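Local coordinates for INSIG protein homolog (Mycobacterium vanbaalenii PYR-1, PDB 4XU6), which binds diacylglycerol as a homotrimeric membrane protein of the INSIG family, at residues V39-W43 / S44-W48; P166-F169 / A170-V173. All coordinates share one frame; numbering follows the deposited sequence.

Contact 1: V39-W43 / S44-W48. With BOG (octyl beta-D-glucopyranoside), chain C.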
loop_
_atom_site.group_PDB
_atom_site.type_symbol
_atom_site.label_atom_id
_atom_site.label_comp_id
_atom_site.label_asym_id
_atom_site.label_seq_id
_atom_site.Cartn_x
_atom_site.Cartn_y
_atom_site.Cartn_z
ATOM N N VAL A 39 -4.430 30.934 -19.807
ATOM C CA VAL A 39 -4.749 31.173 -18.402
ATOM C C VAL A 39 -3.503 31.120 -17.528
ATOM O O VAL A 39 -2.524 30.462 -17.888
ATOM C CB VAL A 39 -5.804 30.171 -17.868
ATOM C CG1 VAL A 39 -7.138 30.390 -18.569
ATOM C CG2 VAL A 39 -5.324 28.744 -18.051
ATOM N N PRO A 40 -3.529 31.830 -16.390
ATOM C CA PRO A 40 -2.427 31.784 -15.425
ATOM C C PRO A 40 -2.303 30.384 -14.827
ATOM O O PRO A 40 -3.324 29.804 -14.475
ATOM C CB PRO A 40 -2.879 32.749 -14.326
ATOM C CG PRO A 40 -3.868 33.659 -14.985
ATOM C CD PRO A 40 -4.556 32.822 -16.013
ATOM N N PHE A 41 -1.084 29.864 -14.716
ATOM C CA PHE A 41 -0.860 28.576 -14.067
ATOM C C PHE A 41 -0.389 28.760 -12.632
ATOM O O PHE A 41 0.248 29.765 -12.301
ATOM C CB PHE A 41 0.166 27.739 -14.854
ATOM C CG PHE A 41 -0.443 26.919 -15.959
ATOM C CD1 PHE A 41 -1.125 27.543 -16.997
ATOM C CD2 PHE A 41 -0.342 25.525 -15.960
ATOM C CE1 PHE A 41 -1.695 26.810 -18.021
ATOM C CE2 PHE A 41 -0.920 24.776 -16.979
ATOM C CZ PHE A 41 -1.593 25.423 -18.020
ATOM N N VAL A 42 -0.720 27.795 -11.780
ATOM C CA VAL A 42 -0.189 27.729 -10.427
ATOM C C VAL A 42 0.585 26.421 -10.384
ATOM O O VAL A 42 -0.005 25.349 -10.543
ATOM C CB VAL A 42 -1.314 27.703 -9.365
ATOM C CG1 VAL A 42 -0.733 27.559 -7.959
ATOM C CG2 VAL A 42 -2.169 28.967 -9.448
ATOM N N TRP A 43 1.902 26.506 -10.202
ATOM C CA TRP A 43 2.763 25.334 -10.369
ATOM C C TRP A 43 2.527 24.729 -11.764
ATOM O O TRP A 43 2.687 25.423 -12.772
ATOM C CB TRP A 43 2.509 24.312 -9.247
ATOM C CG TRP A 43 3.645 23.351 -9.000
ATOM C CD1 TRP A 43 4.832 23.288 -9.671
ATOM C CD2 TRP A 43 3.694 22.317 -8.001
ATOM N NE1 TRP A 43 5.617 22.281 -9.152
ATOM C CE2 TRP A 43 4.943 21.671 -8.125
ATOM C CE3 TRP A 43 2.805 21.881 -7.011
ATOM C CZ2 TRP A 43 5.325 20.606 -7.301
ATOM C CZ3 TRP A 43 3.185 20.817 -6.189
ATOM C CH2 TRP A 43 4.433 20.194 -6.346
ATOM N N SER A 44 2.115 23.462 -11.836
ATOM C CA SER A 44 1.915 22.817 -13.138
ATOM C C SER A 44 0.472 22.869 -13.643
ATOM O O SER A 44 0.167 22.311 -14.700
ATOM C CB SER A 44 2.366 21.350 -13.090
ATOM O OG SER A 44 3.708 21.232 -12.653
ATOM N N SER A 45 -0.406 23.541 -12.900
ATOM C CA SER A 45 -1.847 23.487 -13.160
ATOM C C SER A 45 -2.433 24.850 -13.518
ATOM O O SER A 45 -2.033 25.860 -12.944
ATOM C CB SER A 45 -2.594 23.001 -11.908
ATOM O OG SER A 45 -2.083 21.767 -11.445
ATOM N N PRO A 46 -3.418 24.864 -14.430
ATOM C CA PRO A 46 -4.228 26.069 -14.637
ATOM C C PRO A 46 -4.826 26.474 -13.307
ATOM O O PRO A 46 -5.214 25.589 -12.522
ATOM C CB PRO A 46 -5.351 25.591 -15.566
ATOM C CG PRO A 46 -4.820 24.370 -16.246
ATOM C CD PRO A 46 -3.907 23.722 -15.218
ATOM N N PHE A 47 -4.916 27.780 -13.049
ATOM C CA PHE A 47 -5.312 28.251 -11.726
ATOM C C PHE A 47 -6.678 27.714 -11.291
ATOM O O PHE A 47 -6.932 27.585 -10.095
ATOM C CB PHE A 47 -5.316 29.783 -11.662
ATOM C CG PHE A 47 -6.547 30.401 -12.243
ATOM C CD1 PHE A 47 -6.664 30.583 -13.614
ATOM C CD2 PHE A 47 -7.608 30.777 -11.418
ATOM C CE1 PHE A 47 -7.806 31.144 -14.159
ATOM C CE2 PHE A 47 -8.756 31.333 -11.951
ATOM C CZ PHE A 47 -8.859 31.519 -13.319
ATOM N N TRP A 48 -7.547 27.416 -12.255
ATOM C CA TRP A 48 -8.896 26.944 -11.923
ATOM C C TRP A 48 -8.927 25.492 -11.449
ATOM O O TRP A 48 -9.911 25.057 -10.852
ATOM C CB TRP A 48 -9.876 27.135 -13.093
ATOM C CG TRP A 48 -9.410 26.606 -14.426
ATOM C CD1 TRP A 48 -8.937 27.344 -15.485
ATOM C CD2 TRP A 48 -9.390 25.237 -14.855
ATOM N NE1 TRP A 48 -8.623 26.512 -16.535
ATOM C CE2 TRP A 48 -8.888 25.215 -16.172
ATOM C CE3 TRP A 48 -9.739 24.023 -14.248
ATOM C CZ2 TRP A 48 -8.729 24.028 -16.892
ATOM C CZ3 TRP A 48 -9.582 22.849 -14.967
ATOM C CH2 TRP A 48 -9.079 22.860 -16.270
HETATM C C1 BOG C . -11.137 29.719 -18.873
HETATM O O1 BOG C . -11.121 30.398 -17.619
HETATM C C2 BOG C . -10.685 30.664 -19.982
HETATM O O2 BOG C . -11.537 31.816 -20.014
HETATM C C3 BOG C . -10.739 29.922 -21.306
HETATM O O3 BOG C . -10.353 30.783 -22.380
HETATM C C4 BOG C . -9.797 28.733 -21.219
HETATM O O4 BOG C . -9.847 27.988 -22.441
HETATM C C5 BOG C . -10.212 27.831 -20.058
HETATM O O5 BOG C . -10.302 28.556 -18.821
HETATM C C6 BOG C . -9.241 26.662 -19.903
HETATM O O6 BOG C . -8.063 27.091 -19.216
HETATM C "C1'" BOG C . -12.052 29.832 -16.706
HETATM C "C2'" BOG C . -11.891 30.535 -15.366
HETATM C "C3'" BOG C . -13.130 30.320 -14.510
HETATM C "C4'" BOG C . -12.912 30.829 -13.089
HETATM C "C5'" BOG C . -13.509 29.844 -12.093
HETATM C "C6'" BOG C . -12.977 28.447 -12.394
HETATM C "C7'" BOG C . -13.722 27.347 -11.647
HETATM C "C8'" BOG C . -14.167 27.811 -10.277
#
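V42 and S45 close a two-residue beta hairpin through a pair of backbone hydrogen bonds, V42 N to S45 O at 2.6 Å and S45 N to V42 O at 3.0 Å. A type II' turn links them, with W43 and S44 at its corners. One residue further out F41 faces P46 as a non-hydrogen-bonded pair, and beyond it F47 N binds P40 O at 2.9 Å.

Proline and aromatic groups pack along this ladder. The F41 ring lies alongside P46 and turns one face to its N; P46 CG makes an off-centre CH-pi contact, 4.3 Å from the ring centroid, and P46 CD comes to 3.6 Å from F41 CE2. With CG between its backbone N and carbonyl carbon (chi1 81°), F47 swings back beside P40, whose O lies at the edge of the F47 ring and whose CD meets F47 CD1 at 3.9 Å. V42 CG2 crosses to F47 CB, and V39 CG2 reaches P46 CB at 4.0 Å.

The octyl glucoside docks at the open end of the hairpin: W48 NE1, at the indole edge, gives a fairly straight hydrogen bond to O6 of the sugar (2.8 Å, 162°), and V39 CG2 touches the same oxygen.

The turn leans on helix 5-29, where S45 OG hydrogen-bonds D23, S44 OG hydrogen-bonds H24 and the W43 indole stacks on the H24 ring. W43 also packs on V102 of a neighbouring subunit, while the chain after the second strand leads through F47 into transmembrane helix 48-64.

Contact 2: P166-F169 / A170-V173. With TDA (N-tridecanoic acid), chain E; TDA (N-tridecanoic acid), chain F.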
loop_
_atom_site.group_PDB
_atom_site.type_symbol
_atom_site.label_atom_id
_atom_site.label_comp_id
_atom_site.label_asym_id
_atom_site.label_seq_id
_atom_site.Cartn_x
_atom_site.Cartn_y
_atom_site.Cartn_z
ATOM N N PRO A 166 -12.212 4.844 -9.654
ATOM C CA PRO A 166 -11.938 4.563 -8.236
ATOM C C PRO A 166 -11.140 5.671 -7.534
ATOM O O PRO A 166 -11.244 5.796 -6.316
ATOM C CB PRO A 166 -11.126 3.257 -8.279
ATOM C CG PRO A 166 -10.556 3.182 -9.666
ATOM C CD PRO A 166 -11.599 3.837 -10.543
ATOM N N LEU A 167 -10.360 6.461 -8.271
ATOM C CA LEU A 167 -9.629 7.553 -7.620
ATOM C C LEU A 167 -10.598 8.591 -7.056
ATOM O O LEU A 167 -10.486 8.978 -5.898
ATOM C CB LEU A 167 -8.605 8.204 -8.566
ATOM C CG LEU A 167 -7.820 9.416 -8.040
ATOM C CD1 LEU A 167 -7.041 9.061 -6.784
ATOM C CD2 LEU A 167 -6.884 9.978 -9.141
ATOM N N TYR A 168 -11.554 9.032 -7.872
ATOM C CA TYR A 168 -12.563 9.983 -7.402
ATOM C C TYR A 168 -13.423 9.369 -6.300
ATOM O O TYR A 168 -13.792 10.049 -5.343
ATOM C CB TYR A 168 -13.447 10.467 -8.561
ATOM C CG TYR A 168 -12.858 11.623 -9.361
ATOM C CD1 TYR A 168 -12.783 12.901 -8.810
ATOM C CD2 TYR A 168 -12.392 11.440 -10.664
ATOM C CE1 TYR A 168 -12.251 13.972 -9.530
ATOM C CE2 TYR A 168 -11.853 12.518 -11.406
ATOM C CZ TYR A 168 -11.791 13.781 -10.814
ATOM O OH TYR A 168 -11.268 14.864 -11.506
ATOM N N PHE A 169 -13.738 8.082 -6.424
ATOM C CA PHE A 169 -14.532 7.424 -5.383
ATOM C C PHE A 169 -13.853 7.542 -4.013
ATOM O O PHE A 169 -14.478 7.934 -3.035
ATOM C CB PHE A 169 -14.784 5.950 -5.724
ATOM C CG PHE A 169 -15.491 5.195 -4.620
ATOM C CD1 PHE A 169 -16.880 5.237 -4.511
ATOM C CD2 PHE A 169 -14.762 4.485 -3.670
ATOM C CE1 PHE A 169 -17.534 4.554 -3.476
ATOM C CE2 PHE A 169 -15.402 3.797 -2.642
ATOM C CZ PHE A 169 -16.791 3.838 -2.540
ATOM N N ALA A 170 -12.566 7.207 -3.954
ATOM C CA ALA A 170 -11.803 7.311 -2.712
ATOM C C ALA A 170 -11.764 8.751 -2.211
ATOM O O ALA A 170 -11.888 8.996 -1.023
ATOM C CB ALA A 170 -10.372 6.763 -2.901
ATOM N N PHE A 171 -11.580 9.698 -3.125
ATOM C CA PHE A 171 -11.656 11.121 -2.798
ATOM C C PHE A 171 -12.994 11.471 -2.107
ATOM O O PHE A 171 -13.008 12.088 -1.037
ATOM C CB PHE A 171 -11.419 11.943 -4.084
ATOM C CG PHE A 171 -11.785 13.412 -3.972
ATOM C CD1 PHE A 171 -11.333 14.194 -2.913
ATOM C CD2 PHE A 171 -12.564 14.004 -4.957
ATOM C CE1 PHE A 171 -11.674 15.552 -2.827
ATOM C CE2 PHE A 171 -12.908 15.358 -4.892
ATOM C CZ PHE A 171 -12.457 16.134 -3.839
ATOM N N GLY A 172 -14.110 11.065 -2.704
ATOM C CA GLY A 172 -15.413 11.326 -2.101
ATOM C C GLY A 172 -15.593 10.719 -0.711
ATOM O O GLY A 172 -16.131 11.360 0.201
ATOM N N VAL A 173 -15.156 9.474 -0.538
ATOM C CA VAL A 173 -15.210 8.838 0.777
ATOM C C VAL A 173 -14.456 9.655 1.835
ATOM O O VAL A 173 -14.940 9.865 2.958
ATOM C CB VAL A 173 -14.623 7.411 0.724
ATOM C CG1 VAL A 173 -14.468 6.837 2.136
ATOM C CG2 VAL A 173 -15.496 6.510 -0.135
HETATM O O21 TDA E . -6.511 13.226 -12.821
HETATM O O22 TDA E . -7.020 15.294 -13.759
HETATM C C21 TDA E . -7.102 14.562 -12.772
HETATM C C22 TDA E . -7.743 15.070 -11.514
HETATM C C23 TDA E . -8.035 13.932 -10.531
HETATM C C24 TDA E . -8.532 14.472 -9.190
HETATM C C25 TDA E . -8.932 13.335 -8.247
HETATM C C26 TDA E . -9.408 13.849 -6.892
HETATM C C27 TDA E . -8.215 14.438 -6.154
HETATM C C28 TDA E . -8.585 14.946 -4.779
HETATM C C29 TDA E . -7.390 15.660 -4.168
HETATM C C30 TDA E . -7.769 16.109 -2.770
HETATM C C31 TDA E . -7.964 14.897 -1.871
HETATM C C32 TDA E . -8.157 15.322 -0.421
HETATM C C33 TDA E . -8.902 14.251 0.366
HETATM C C21 TDA F . -9.864 18.616 -14.455
HETATM C C22 TDA F . -11.221 18.805 -13.815
HETATM C C23 TDA F . -11.253 18.266 -12.392
HETATM C C24 TDA F . -12.671 18.359 -11.833
HETATM C C25 TDA F . -12.769 17.780 -10.428
HETATM C C26 TDA F . -14.219 17.497 -10.040
HETATM C C27 TDA F . -15.089 18.729 -10.258
HETATM C C28 TDA F . -16.561 18.402 -10.057
HETATM C C29 TDA F . -17.163 19.343 -9.024
HETATM C C30 TDA F . -17.053 20.791 -9.487
HETATM C C31 TDA F . -17.206 21.731 -8.298
HETATM C C32 TDA F . -18.412 21.343 -7.448
HETATM C C33 TDA F . -18.817 22.480 -6.518
#
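Y168 O accepts the shortest backbone hydrogen bond here, from G172 N at 2.8 Å. It is one of four consecutive i to i+4 bonds of a regular alpha-helix: A170 N to P166 O, F171 N to L167 O and V173 N to F169 O complete the run.

Two aromatic side chains on one flank of this helix turn to the bound tridecanoic acid molecules. The phenol of Y168 lays one face on C25 of the chain E molecule, 3.6 Å above the ring plane and offset toward the rim. Its OH lies 3.5 Å from C25 of the chain F molecule, so the tyrosine reaches both acyl chains; that hydroxyl is also hydrogen-bonded to E139. Nearly one turn on, F171 holds CG anti to its backbone N (chi1 166°) and rests a ring face on C28 of the chain E molecule, with F171 CD1 at 3.4 Å from C28. F171 CD2 meets the edge of the Y168 ring at CD1, 4.0 Å away, and both rings line the pocket beside the chain E molecule.

F169 leaves the helix on another flank. V173 CG2 sits over one face of its ring, 4.0 Å from the centroid and 25° off the normal, a CH-pi contact between residues i and i+4; the methyl comes nearest the ring at F169 CE2, 3.7 Å from V173 CG2.

The segment belongs to transmembrane helix 164-184. P166, A170 and V173 pack on helix 101-119, and F169 on helix 122-144. L167 touches helix 76-96. F171 meets helix 48-64 beside the pocket, and Y168 reaches helix 122-144.

In the fold
Contact 1 precedes contact 2 in the chain; their centres are 23 Å apart and their nearest atoms about 9 Å, so they do not touch. The centre of contact 1 is about 18 Å from that of the chain, in a hairpin between helices 5-29 and 48-64. Contact 2 lies near the centre, within the last transmembrane helix, 164-184. Helix 48-64 connects the two regions: it begins at the end of the hairpin and packs against F171 further along its length. The side chain of W48 is about 4 Å from a bound tridecanoic acid, consistent with contact 1 lying near one end of the lipid pocket that Y168 and F171 line.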